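Local coordinates for oxidase (Sinorhizobium meliloti, PDB 4FFU), which is of uncertain function, a putative MaoC-like protein similar to NodN to which monoamine oxidase activity is only tentatively assigned, at residues 53-58 against 84-89; 131-136 against 141-146. All blocks are in the same frame, centred on the assembly; numbering follows the deposited sequence. Where two conformers were deposited one is given.

Interaction 1 is buried and helical, while interaction 2 is partly exposed and belongs to the sheet. The two share no helix or strand. Their centres lie about 30 Å apart, on opposite sides of the chain's centre. In 53-58 against 84-89 the backbones stay apart, and one histidine ring does most of the touching, through a hydrogen bond at its edge and a CH-pi contact on its face. That site also meets a second subunit. In 131-136 against 141-146 the backbones themselves are bonded in antiparallel register, and, in one conformer of Arg143, a salt bridge to Glu133 is added. No other chain of the assembly touches these two segments.

Interaction 1: 53-58 against 84-89; sequences VVHAGH and GTMIFS
His55 and Met86 mark the closest approach of two helical segments, with their CA atoms 6.4 Å apart. Residues 53-58 lie on helix 49-59 and residues 84-89 on the first turns of helix 84-93. The backbones do not bond to each other, and the His55 side chain bridges the gap. Its CG is anti to the backbone N (chi1 -163°), which sends the ring out to the second helix. At the ring edge, in plane, His55 NE2 shares a hydrogen bond of 2.7 Å with Thr85 OG1. The bond is fairly straight, at 163°, and either atom could be the donor. Over one ring face sits Met86 CB, 3.5 Å from the centroid of the His55 ring and almost on the ring normal, a CH-pi contact. Met86 is a selenomethionine. Its SE is farther off and oblique to the ring, and its CE lies 4.0 Å from His55 CB. Replacing His55 by an alanine is likely to leave Thr85 OG1 without this partner and open a gap beside Met86. His55 ND1 also bonds His58 NE2 of a second subunit. Both ring nitrogens are therefore used, one within the chain and one across the subunit interface, which fixes the ring's rotation and ties this buried helix pair to the assembly.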
# COMPACT_ATOMS: atom_id res chain seq x y z
N VAL I 53 4.31 -8.78 -3.28
CA VAL I 53 4.47 -8.31 -1.90
C VAL I 53 3.17 -7.65 -1.39
O VAL I 53 2.77 -7.91 -0.26
CB VAL I 53 5.67 -7.35 -1.79
CG1 VAL I 53 5.75 -6.69 -0.41
CG2 VAL I 53 6.97 -8.10 -2.10
N VAL I 54 2.50 -6.88 -2.26
CA VAL I 54 1.19 -6.27 -1.96
C VAL I 54 0.15 -7.36 -1.75
O VAL I 54 -0.62 -7.31 -0.78
CB VAL I 54 0.74 -5.25 -3.04
CG1 VAL I 54 -0.68 -4.76 -2.71
CG2 VAL I 54 1.69 -4.07 -3.02
N HIS I 55 0.13 -8.35 -2.65
CA HIS I 55 -0.90 -9.39 -2.48
C HIS I 55 -0.74 -10.14 -1.16
O HIS I 55 -1.74 -10.42 -0.48
CB HIS I 55 -0.86 -10.43 -3.61
CG HIS I 55 -2.11 -11.23 -3.69
ND1 HIS I 55 -3.28 -10.72 -4.21
CD2 HIS I 55 -2.40 -12.49 -3.29
CE1 HIS I 55 -4.22 -11.65 -4.17
NE2 HIS I 55 -3.72 -12.73 -3.60
N ALA I 56 0.50 -10.48 -0.81
CA ALA I 56 0.79 -11.15 0.47
C ALA I 56 0.31 -10.30 1.64
O ALA I 56 -0.40 -10.79 2.53
CB ALA I 56 2.28 -11.42 0.62
N GLY I 57 0.64 -9.01 1.61
CA GLY I 57 0.25 -8.13 2.71
C GLY I 57 -1.25 -7.93 2.80
O GLY I 57 -1.80 -7.74 3.89
N HIS I 58 -1.91 -7.93 1.65
CA HIS I 58 -3.37 -7.76 1.59
C HIS I 58 -4.11 -9.00 2.07
O HIS I 58 -5.17 -8.87 2.72
CB HIS I 58 -3.72 -7.47 0.12
CG HIS I 58 -5.17 -7.19 -0.14
ND1 HIS I 58 -5.90 -6.28 0.59
CD2 HIS I 58 -5.98 -7.62 -1.13
CE1 HIS I 58 -7.13 -6.20 0.09
NE2 HIS I 58 -7.20 -7.02 -0.95
N GLY I 84 -2.51 -17.81 -6.67
CA GLY I 84 -3.69 -18.02 -7.50
C GLY I 84 -4.73 -16.91 -7.37
O GLY I 84 -5.32 -16.46 -8.36
N THR I 85 -4.96 -16.47 -6.13
CA THR I 85 -5.94 -15.42 -5.89
C THR I 85 -5.50 -14.07 -6.47
O THR I 85 -6.36 -13.25 -6.75
CB THR I 85 -6.26 -15.24 -4.38
OG1 THR I 85 -5.03 -15.11 -3.64
CG2 THR I 85 -7.10 -16.42 -3.82
N MSE I 86 -4.20 -13.85 -6.65
CA MSE I 86 -3.70 -12.60 -7.30
C MSE I 86 -3.99 -12.62 -8.79
O MSE I 86 -4.45 -11.63 -9.38
CB MSE I 86 -2.18 -12.43 -7.15
CG MSE I 86 -1.81 -11.01 -7.57
SE MSE I 86 0.09 -11.01 -8.12
CE MSE I 86 0.90 -12.14 -6.72
N ILE I 87 -3.71 -13.75 -9.43
CA ILE I 87 -3.95 -13.82 -10.89
C ILE I 87 -5.44 -13.67 -11.15
O ILE I 87 -5.87 -13.01 -12.09
CB ILE I 87 -3.31 -15.07 -11.49
CG1 ILE I 87 -1.79 -15.04 -11.18
CG2 ILE I 87 -3.50 -15.14 -13.00
CD1 ILE I 87 -1.09 -13.71 -11.54
N PHE I 88 -6.24 -14.27 -10.28
CA PHE I 88 -7.69 -14.12 -10.37
C PHE I 88 -8.14 -12.68 -10.15
O PHE I 88 -8.88 -12.14 -10.98
CB PHE I 88 -8.38 -15.07 -9.38
CG PHE I 88 -9.88 -15.07 -9.49
CD1 PHE I 88 -10.52 -15.36 -10.69
CD2 PHE I 88 -10.67 -14.83 -8.35
CE1 PHE I 88 -11.91 -15.37 -10.81
CE2 PHE I 88 -12.07 -14.84 -8.46
CZ PHE I 88 -12.69 -15.10 -9.67
N SER I 89 -7.74 -12.06 -9.02
CA SER I 89 -8.16 -10.70 -8.69
C SER I 89 -7.71 -9.66 -9.70
O SER I 89 -8.48 -8.78 -10.07
CB SER I 89 -7.68 -10.30 -7.29
OG SER I 89 -8.19 -11.21 -6.32

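Interaction 2: 131-136 against 141-146; sequences AKEDDP and AGRVVE
Glu133 and Arg143 form the polar centre of this hairpin. Their backbones make two hydrogen bonds, Arg143 N to Glu133 O at 2.7 Å and Glu133 N to Arg143 O at 2.8 Å. The Arg143 side chain has two conformers. In one of them it lies beside Glu133, pointing the same way, and Glu133 OE1 is 2.9 Å from Arg143 NE, a salt bridge. The oxygen then sits over a guanidinium face, with the carboxylate and guanidinium planes 87° apart, and no N-H points at it. Glu133 CG lies between the backbone N and the carbonyl carbon (chi1 64°), which turns the chain along Arg143. Farther along, Val145 N bonds Ala131 O at 2.8 Å, while the return bond from Ala131 N to Val145 O is weak. Near the turn, a water accepts from Asp135 N and donates to Ala141 O. Packing is lighter: Ala131 CB is 4.3 Å from Val145 CB, and Lys132 CG meets Val144 CG2 on the other side of the sheet. Lys132 NZ bonds Tyr34 O, and Asp135 OD2 pairs with Arg138. The hairpin joins strands 122-134 and 141-151. Strand 157-168 flanks 141-151 on its other edge, bonding to Gly142 and Val144 through Val167 and Leu165.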
# COMPACT_ATOMS: atom_id res chain seq x y z
N ALA I 131 -22.88 -17.81 -22.75
CA ALA I 131 -24.22 -18.43 -22.63
C ALA I 131 -25.22 -17.48 -21.99
O ALA I 131 -24.84 -16.59 -21.20
CB ALA I 131 -24.17 -19.73 -21.84
N LYS I 132 -26.50 -17.66 -22.33
CA LYS I 132 -27.59 -16.83 -21.83
C LYS I 132 -28.76 -17.74 -21.51
O LYS I 132 -29.19 -18.53 -22.36
CB LYS I 132 -28.00 -15.79 -22.88
CG LYS I 132 -26.94 -14.75 -23.21
CD LYS I 132 -27.36 -13.87 -24.38
CE LYS I 132 -28.50 -12.96 -23.97
NZ LYS I 132 -29.10 -12.25 -25.13
N GLU I 133 -29.26 -17.68 -20.28
CA GLU I 133 -30.51 -18.39 -19.97
C GLU I 133 -31.48 -17.58 -19.11
O GLU I 133 -31.08 -16.58 -18.48
CB GLU I 133 -30.22 -19.74 -19.30
CG GLU I 133 -29.54 -19.65 -17.95
CD GLU I 133 -29.32 -21.03 -17.32
OE1 GLU I 133 -28.25 -21.27 -16.73
OE2 GLU I 133 -30.23 -21.88 -17.42
N ASP I 134 -32.74 -18.02 -19.08
CA ASP I 134 -33.71 -17.46 -18.14
C ASP I 134 -33.24 -17.70 -16.70
O ASP I 134 -32.59 -18.70 -16.40
CB ASP I 134 -35.08 -18.12 -18.33
CG ASP I 134 -35.80 -17.66 -19.59
OD1 ASP I 134 -35.28 -16.78 -20.32
OD2 ASP I 134 -36.90 -18.18 -19.85
N ASP I 135 -33.55 -16.75 -15.82
CA ASP I 135 -33.29 -16.94 -14.40
C ASP I 135 -34.50 -17.65 -13.79
O ASP I 135 -35.62 -17.12 -13.83
CB ASP I 135 -33.03 -15.60 -13.70
CG ASP I 135 -32.25 -15.75 -12.39
OD1 ASP I 135 -31.97 -16.89 -11.95
OD2 ASP I 135 -31.91 -14.71 -11.80
N PRO I 136 -34.29 -18.86 -13.23
CA PRO I 136 -35.40 -19.61 -12.64
C PRO I 136 -36.03 -18.91 -11.42
O PRO I 136 -37.22 -19.11 -11.15
CB PRO I 136 -34.75 -20.95 -12.23
CG PRO I 136 -33.29 -20.66 -12.14
CD PRO I 136 -33.02 -19.62 -13.19
N ALA I 141 -35.22 -11.04 -14.79
CA ALA I 141 -33.78 -11.11 -15.03
C ALA I 141 -33.43 -12.33 -15.86
O ALA I 141 -34.23 -13.25 -15.98
CB ALA I 141 -33.01 -11.14 -13.70
N GLY I 142 -32.23 -12.31 -16.44
CA GLY I 142 -31.66 -13.49 -17.09
C GLY I 142 -30.25 -13.73 -16.59
O GLY I 142 -29.67 -12.85 -15.97
N ARG I 143 -29.72 -14.91 -16.87
CA ARG I 143 -28.35 -15.29 -16.51
C ARG I 143 -27.44 -15.21 -17.74
O ARG I 143 -27.76 -15.76 -18.81
CB ARG I 143 -28.35 -16.72 -15.92
CG ARG I 143 -26.98 -17.27 -15.54
CD ARG I 143 -27.06 -18.72 -15.08
NE ARG I 143 -26.07 -19.58 -15.74
CZ ARG I 143 -25.26 -20.41 -15.10
NH1 ARG I 143 -25.32 -20.53 -13.78
NH2 ARG I 143 -24.38 -21.15 -15.78
N VAL I 144 -26.31 -14.52 -17.59
CA VAL I 144 -25.31 -14.45 -18.67
C VAL I 144 -23.98 -14.99 -18.14
O VAL I 144 -23.53 -14.58 -17.07
CB VAL I 144 -25.12 -13.00 -19.17
CG1 VAL I 144 -24.07 -12.94 -20.28
CG2 VAL I 144 -26.44 -12.41 -19.65
N VAL I 145 -23.38 -15.93 -18.87
CA VAL I 145 -22.05 -16.42 -18.51
C VAL I 145 -21.00 -15.71 -19.37
O VAL I 145 -21.05 -15.79 -20.61
CB VAL I 145 -21.91 -17.93 -18.68
CG1 VAL I 145 -20.46 -18.37 -18.43
CG2 VAL I 145 -22.91 -18.66 -17.78
N GLU I 146 -20.07 -15.02 -18.72
CA GLU I 146 -18.89 -14.46 -19.38
C GLU I 146 -17.66 -15.33 -19.10
O GLU I 146 -17.19 -15.42 -17.95
CB GLU I 146 -18.63 -13.04 -18.89
CG GLU I 146 -19.74 -12.06 -19.22
CD GLU I 146 -19.31 -10.62 -19.04
OE1 GLU I 146 -18.59 -10.30 -18.07
OE2 GLU I 146 -19.73 -9.79 -19.87
O HOH W 1 -35.99 -15.14 -16.03